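Local coordinates for protein acetyl xylan esterase (PDB 6AGQ) that probably removes acetyl groups from acetylated xylan and related acetyl esters, as a cold-active esterase of the alpha/beta-hydrolase superfamily, at residues A[35-47]-A[56-68]. Sequence-based numbering, arbitrary orientation.
Sequences SNQKPLHAQVNLV and SIYDVVYDGADGT
Q43 to L46 pair antiparallel with V61 to Y58, the two strand axes coming within 4.5 Å at 148°, and the hairpin illustrates how backbone hydrogen bonds add an edge strand to a sheet. Q43 and V61 exchange two backbone hydrogen bonds, Q43 N to V61 O at 2.9 Å and V61 N to Q43 O; N45 and D59 repeat the pattern, and V47 N to I57 O and D63 N to L40 O extend the ladder at its ends. At the V47 end a water donates to V47 O and accepts from I57 N.

Side chains alternate between two faces. On one, L46 sets CD1 over a face of the Y58 ring, 3.9 Å from its centroid, a CH-pi contact reached with L46 CG anti to the backbone N (chi1 -171°). V44 and V60 lie side by side on this face, CG2 to CG2 at 3.8 Å. An alanine in place of Y58 would probably deprive L46 CD1 of its aromatic platform and leave that leucine freer to turn. On the other face, V61 CG1 packs alongside Q43 CB at 3.7 Å, while the D59 carboxylate turns to a salt bridge with R99.

At the end of the longer strand, D63 OD2 meets the edge of the H41 ring near CD2 (3.5 Å), the carboxylate plane standing 88° to the ring, and a water donates to both D63 OD2 and P39 O. K38 curls over the type I turn G64–G67, where NZ makes a weak hydrogen bond to A65 O.

Strand 55-63 lies within the alpha/beta-hydrolase sheet between 43-46, the outermost strand at this end, and 69-77, antiparallel to both, while helix 153-170 packs against L40, Y62 and A65, its R163 bonding S35 OG, K38 O and D63 O.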
loop_
_atom_site.group_PDB
_atom_site.type_symbol
_atom_site.label_atom_id
_atom_site.label_comp_id
_atom_site.label_asym_id
_atom_site.label_seq_id
_atom_site.Cartn_x
_atom_site.Cartn_y
_atom_site.Cartn_z
ATOM N N SER A 35 7.854 10.278 45.889
ATOM C CA SER A 35 7.207 8.958 46.021
ATOM C C SER A 35 7.318 8.342 47.440
ATOM O O SER A 35 6.380 7.700 47.895
ATOM C CB SER A 35 7.707 7.958 44.969
ATOM O OG SER A 35 7.289 6.626 45.276
ATOM N N ASN A 36 8.448 8.523 48.105
ATOM C CA ASN A 36 8.655 7.998 49.455
ATOM C C ASN A 36 7.725 8.573 50.527
ATOM O O ASN A 36 7.595 7.962 51.562
ATOM C CB ASN A 36 10.105 8.229 49.929
ATOM C CG ASN A 36 11.141 7.511 49.072
ATOM O OD1 ASN A 36 12.135 8.116 48.664
ATOM N ND2 ASN A 36 10.916 6.234 48.788
ATOM N N GLN A 37 7.086 9.716 50.278
ATOM C CA GLN A 37 6.064 10.287 51.191
ATOM C C GLN A 37 4.674 9.745 50.920
ATOM O O GLN A 37 3.706 10.231 51.534
ATOM C CB GLN A 37 5.865 11.840 51.042
ATOM C CG GLN A 37 7.040 12.759 50.730
ATOM C CD GLN A 37 8.148 12.753 51.770
ATOM O OE1 GLN A 37 8.951 13.680 51.809
ATOM N NE2 GLN A 37 8.214 11.711 52.600
ATOM N N LYS A 38 4.518 8.850 49.946
ATOM C CA LYS A 38 3.160 8.457 49.532
ATOM C C LYS A 38 3.041 6.995 49.794
ATOM O O LYS A 38 3.624 6.197 49.069
ATOM C CB LYS A 38 2.888 8.773 48.065
ATOM C CG LYS A 38 1.572 9.473 47.872
ATOM C CD LYS A 38 1.629 10.923 48.370
ATOM C CE LYS A 38 0.218 11.466 48.518
ATOM N NZ LYS A 38 -0.508 11.423 47.198
ATOM N N PRO A 39 2.303 6.633 50.850
ATOM C CA PRO A 39 2.029 5.202 51.060
ATOM C C PRO A 39 1.387 4.528 49.799
ATOM O O PRO A 39 0.696 5.195 48.994
ATOM C CB PRO A 39 1.039 5.205 52.226
ATOM C CG PRO A 39 1.270 6.507 52.915
ATOM C CD PRO A 39 1.558 7.481 51.805
ATOM N N LEU A 40 1.646 3.237 49.648
ATOM C CA LEU A 40 1.112 2.444 48.534
ATOM C C LEU A 40 -0.393 2.246 48.592
ATOM O O LEU A 40 -1.067 2.324 47.565
ATOM C CB LEU A 40 1.846 1.094 48.401
ATOM C CG LEU A 40 2.804 1.019 47.198
ATOM C CD1 LEU A 40 4.019 1.916 47.412
ATOM C CD2 LEU A 40 3.215 -0.429 46.986
ATOM N N HIS A 41 -0.923 2.019 49.784
ATOM C CA HIS A 41 -2.340 1.691 50.012
ATOM C C HIS A 41 -2.812 0.471 49.157
ATOM O O HIS A 41 -3.991 0.412 48.709
ATOM C CB HIS A 41 -3.251 2.902 49.788
ATOM C CG HIS A 41 -3.126 3.993 50.805
ATOM N ND1 HIS A 41 -2.869 3.755 52.141
ATOM C CD2 HIS A 41 -3.311 5.335 50.690
ATOM C CE1 HIS A 41 -2.851 4.907 52.795
ATOM N NE2 HIS A 41 -3.126 5.880 51.937
ATOM N N ALA A 42 -1.914 -0.514 48.991
ATOM C CA ALA A 42 -2.198 -1.760 48.274
ATOM C C ALA A 42 -3.542 -2.430 48.690
ATOM O O ALA A 42 -3.783 -2.667 49.856
ATOM C CB ALA A 42 -1.050 -2.739 48.446
ATOM N N GLN A 43 -4.417 -2.675 47.721
ATOM C CA GLN A 43 -5.579 -3.518 47.918
ATOM C C GLN A 43 -5.360 -4.736 47.016
ATOM O O GLN A 43 -4.885 -4.639 45.865
ATOM C CB GLN A 43 -6.893 -2.823 47.571
ATOM C CG GLN A 43 -7.213 -1.502 48.311
ATOM C CD GLN A 43 -8.385 -0.731 47.658
ATOM O OE1 GLN A 43 -8.205 0.378 47.134
ATOM N NE2 GLN A 43 -9.589 -1.339 47.662
ATOM N N VAL A 44 -5.667 -5.896 47.550
ATOM C CA VAL A 44 -5.563 -7.114 46.817
ATOM C C VAL A 44 -6.907 -7.887 46.924
ATOM O O VAL A 44 -7.578 -7.832 47.930
ATOM C CB VAL A 44 -4.349 -7.819 47.383
ATOM C CG1 VAL A 44 -4.244 -9.198 46.851
ATOM C CG2 VAL A 44 -3.083 -7.028 47.046
ATOM N N ASN A 45 -7.268 -8.645 45.916
ATOM C CA ASN A 45 -8.566 -9.367 45.893
ATOM C C ASN A 45 -8.400 -10.688 45.099
ATOM O O ASN A 45 -8.095 -10.643 43.921
ATOM C CB ASN A 45 -9.563 -8.414 45.202
ATOM C CG ASN A 45 -10.838 -9.066 44.769
ATOM O OD1 ASN A 45 -11.233 -10.107 45.279
ATOM N ND2 ASN A 45 -11.520 -8.426 43.828
ATOM N N LEU A 46 -8.580 -11.838 45.731
ATOM C CA LEU A 46 -8.395 -13.130 45.062
ATOM C C LEU A 46 -9.462 -13.316 43.989
ATOM O O LEU A 46 -10.636 -13.028 44.219
ATOM C CB LEU A 46 -8.480 -14.262 46.057
ATOM C CG LEU A 46 -8.127 -15.685 45.676
ATOM C CD1 LEU A 46 -6.642 -15.808 45.377
ATOM C CD2 LEU A 46 -8.449 -16.598 46.874
ATOM N N VAL A 47 -9.037 -13.737 42.801
ATOM C CA VAL A 47 -9.958 -14.101 41.749
ATOM C C VAL A 47 -10.448 -15.516 42.039
ATOM O O VAL A 47 -9.631 -16.463 42.077
ATOM C CB VAL A 47 -9.318 -14.029 40.342
ATOM C CG1 VAL A 47 -10.276 -14.651 39.318
ATOM C CG2 VAL A 47 -9.023 -12.568 39.986
ATOM N N SER A 56 -2.635 -19.050 42.364
ATOM C CA SER A 56 -3.514 -18.028 42.899
ATOM C C SER A 56 -3.323 -16.733 42.130
ATOM O O SER A 56 -2.156 -16.303 41.876
ATOM C CB SER A 56 -3.263 -17.806 44.391
ATOM O OG SER A 56 -3.347 -19.073 45.043
ATOM N N ILE A 57 -4.452 -16.092 41.836
ATOM C CA ILE A 57 -4.536 -14.863 41.007
ATOM C C ILE A 57 -5.190 -13.732 41.750
ATOM O O ILE A 57 -6.343 -13.867 42.129
ATOM C CB ILE A 57 -5.362 -15.099 39.704
ATOM C CG1 ILE A 57 -4.636 -16.086 38.792
ATOM C CG2 ILE A 57 -5.642 -13.795 38.943
ATOM C CD1 ILE A 57 -5.599 -16.857 37.928
ATOM N N TYR A 58 -4.473 -12.605 41.914
ATOM C CA TYR A 58 -4.994 -11.443 42.585
ATOM C C TYR A 58 -5.145 -10.284 41.666
ATOM O O TYR A 58 -4.266 -9.971 40.895
ATOM C CB TYR A 58 -4.071 -11.037 43.716
ATOM C CG TYR A 58 -3.922 -12.115 44.776
ATOM C CD1 TYR A 58 -4.780 -12.165 45.866
ATOM C CD2 TYR A 58 -2.965 -13.104 44.635
ATOM C CE1 TYR A 58 -4.639 -13.161 46.846
ATOM C CE2 TYR A 58 -2.816 -14.115 45.572
ATOM C CZ TYR A 58 -3.664 -14.148 46.676
ATOM O OH TYR A 58 -3.512 -15.173 47.570
ATOM N N ASP A 59 -6.290 -9.639 41.775
ATOM C CA ASP A 59 -6.562 -8.394 41.231
ATOM C C ASP A 59 -5.971 -7.373 42.224
ATOM O O ASP A 59 -6.186 -7.458 43.424
ATOM C CB ASP A 59 -8.098 -8.241 41.131
ATOM C CG ASP A 59 -8.498 -7.144 40.194
ATOM O OD1 ASP A 59 -7.563 -6.509 39.664
ATOM O OD2 ASP A 59 -9.720 -6.901 39.985
ATOM N N VAL A 60 -5.204 -6.417 41.718
ATOM C CA VAL A 60 -4.329 -5.611 42.570
ATOM C C VAL A 60 -4.487 -4.142 42.159
ATOM O O VAL A 60 -4.592 -3.853 40.945
ATOM C CB VAL A 60 -2.909 -6.175 42.404
ATOM C CG1 VAL A 60 -1.842 -5.153 42.640
ATOM C CG2 VAL A 60 -2.755 -7.422 43.274
ATOM N N VAL A 61 -4.559 -3.243 43.154
ATOM C CA VAL A 61 -4.491 -1.782 42.961
ATOM C C VAL A 61 -3.553 -1.192 44.019
ATOM O O VAL A 61 -3.581 -1.614 45.200
ATOM C CB VAL A 61 -5.890 -1.111 42.888
ATOM C CG1 VAL A 61 -6.732 -1.346 44.133
ATOM C CG2 VAL A 61 -5.757 0.379 42.611
ATOM N N TYR A 62 -2.618 -0.350 43.570
ATOM C CA TYR A 62 -1.857 0.486 44.476
ATOM C C TYR A 62 -1.845 1.927 43.999
ATOM O O TYR A 62 -2.008 2.196 42.840
ATOM C CB TYR A 62 -0.427 -0.073 44.745
ATOM C CG TYR A 62 0.479 -0.142 43.532
ATOM C CD1 TYR A 62 0.520 -1.278 42.717
ATOM C CD2 TYR A 62 1.299 0.929 43.196
ATOM C CE1 TYR A 62 1.309 -1.306 41.582
ATOM C CE2 TYR A 62 2.093 0.904 42.079
ATOM C CZ TYR A 62 2.128 -0.230 41.283
ATOM O OH TYR A 62 2.937 -0.232 40.143
ATOM N N ASP A 63 -1.605 2.857 44.889
ATOM C CA ASP A 63 -1.518 4.301 44.495
ATOM C C ASP A 63 -0.145 4.646 43.876
ATOM O O ASP A 63 0.914 4.241 44.389
ATOM C CB ASP A 63 -1.703 5.220 45.704
ATOM C CG ASP A 63 -3.157 5.286 46.208
ATOM O OD1 ASP A 63 -4.072 4.658 45.625
ATOM O OD2 ASP A 63 -3.356 6.004 47.212
ATOM N N GLY A 64 -0.172 5.425 42.795
ATOM C CA GLY A 64 1.020 6.090 42.321
ATOM C C GLY A 64 1.365 7.239 43.265
ATOM O O GLY A 64 0.629 7.539 44.211
ATOM N N ALA A 65 2.471 7.884 42.976
ATOM C CA ALA A 65 2.969 8.977 43.792
ATOM C C ALA A 65 2.011 10.153 43.821
ATOM O O ALA A 65 1.887 10.771 44.866
ATOM C CB ALA A 65 4.337 9.423 43.305
ATOM N N ASP A 66 1.294 10.400 42.721
ATOM C CA ASP A 66 0.257 11.442 42.686
ATOM C C ASP A 66 -1.178 10.920 43.028
ATOM O O ASP A 66 -2.172 11.590 42.797
ATOM C CB ASP A 66 0.296 12.225 41.329
ATOM C CG ASP A 66 -0.246 11.386 40.112
ATOM O OD1 ASP A 66 -0.472 10.156 40.269
ATOM O OD2 ASP A 66 -0.449 11.959 38.989
ATOM N N GLY A 67 -1.297 9.740 43.594
ATOM C CA GLY A 67 -2.633 9.212 43.912
ATOM C C GLY A 67 -3.387 8.451 42.816
ATOM O O GLY A 67 -4.461 7.955 43.076
ATOM N N THR A 68 -2.878 8.375 41.582
ATOM C CA THR A 68 -3.519 7.528 40.534
ATOM C C THR A 68 -3.585 6.014 40.982
ATOM O O THR A 68 -2.580 5.474 41.384
ATOM C CB THR A 68 -2.684 7.609 39.232
ATOM O OG1 THR A 68 -2.405 8.974 38.893
ATOM C CG2 THR A 68 -3.364 6.940 38.079
HETATM O O HOH W 1 -1.202 7.235 48.661
HETATM O O HOH W 2 -6.987 -17.505 42.022
#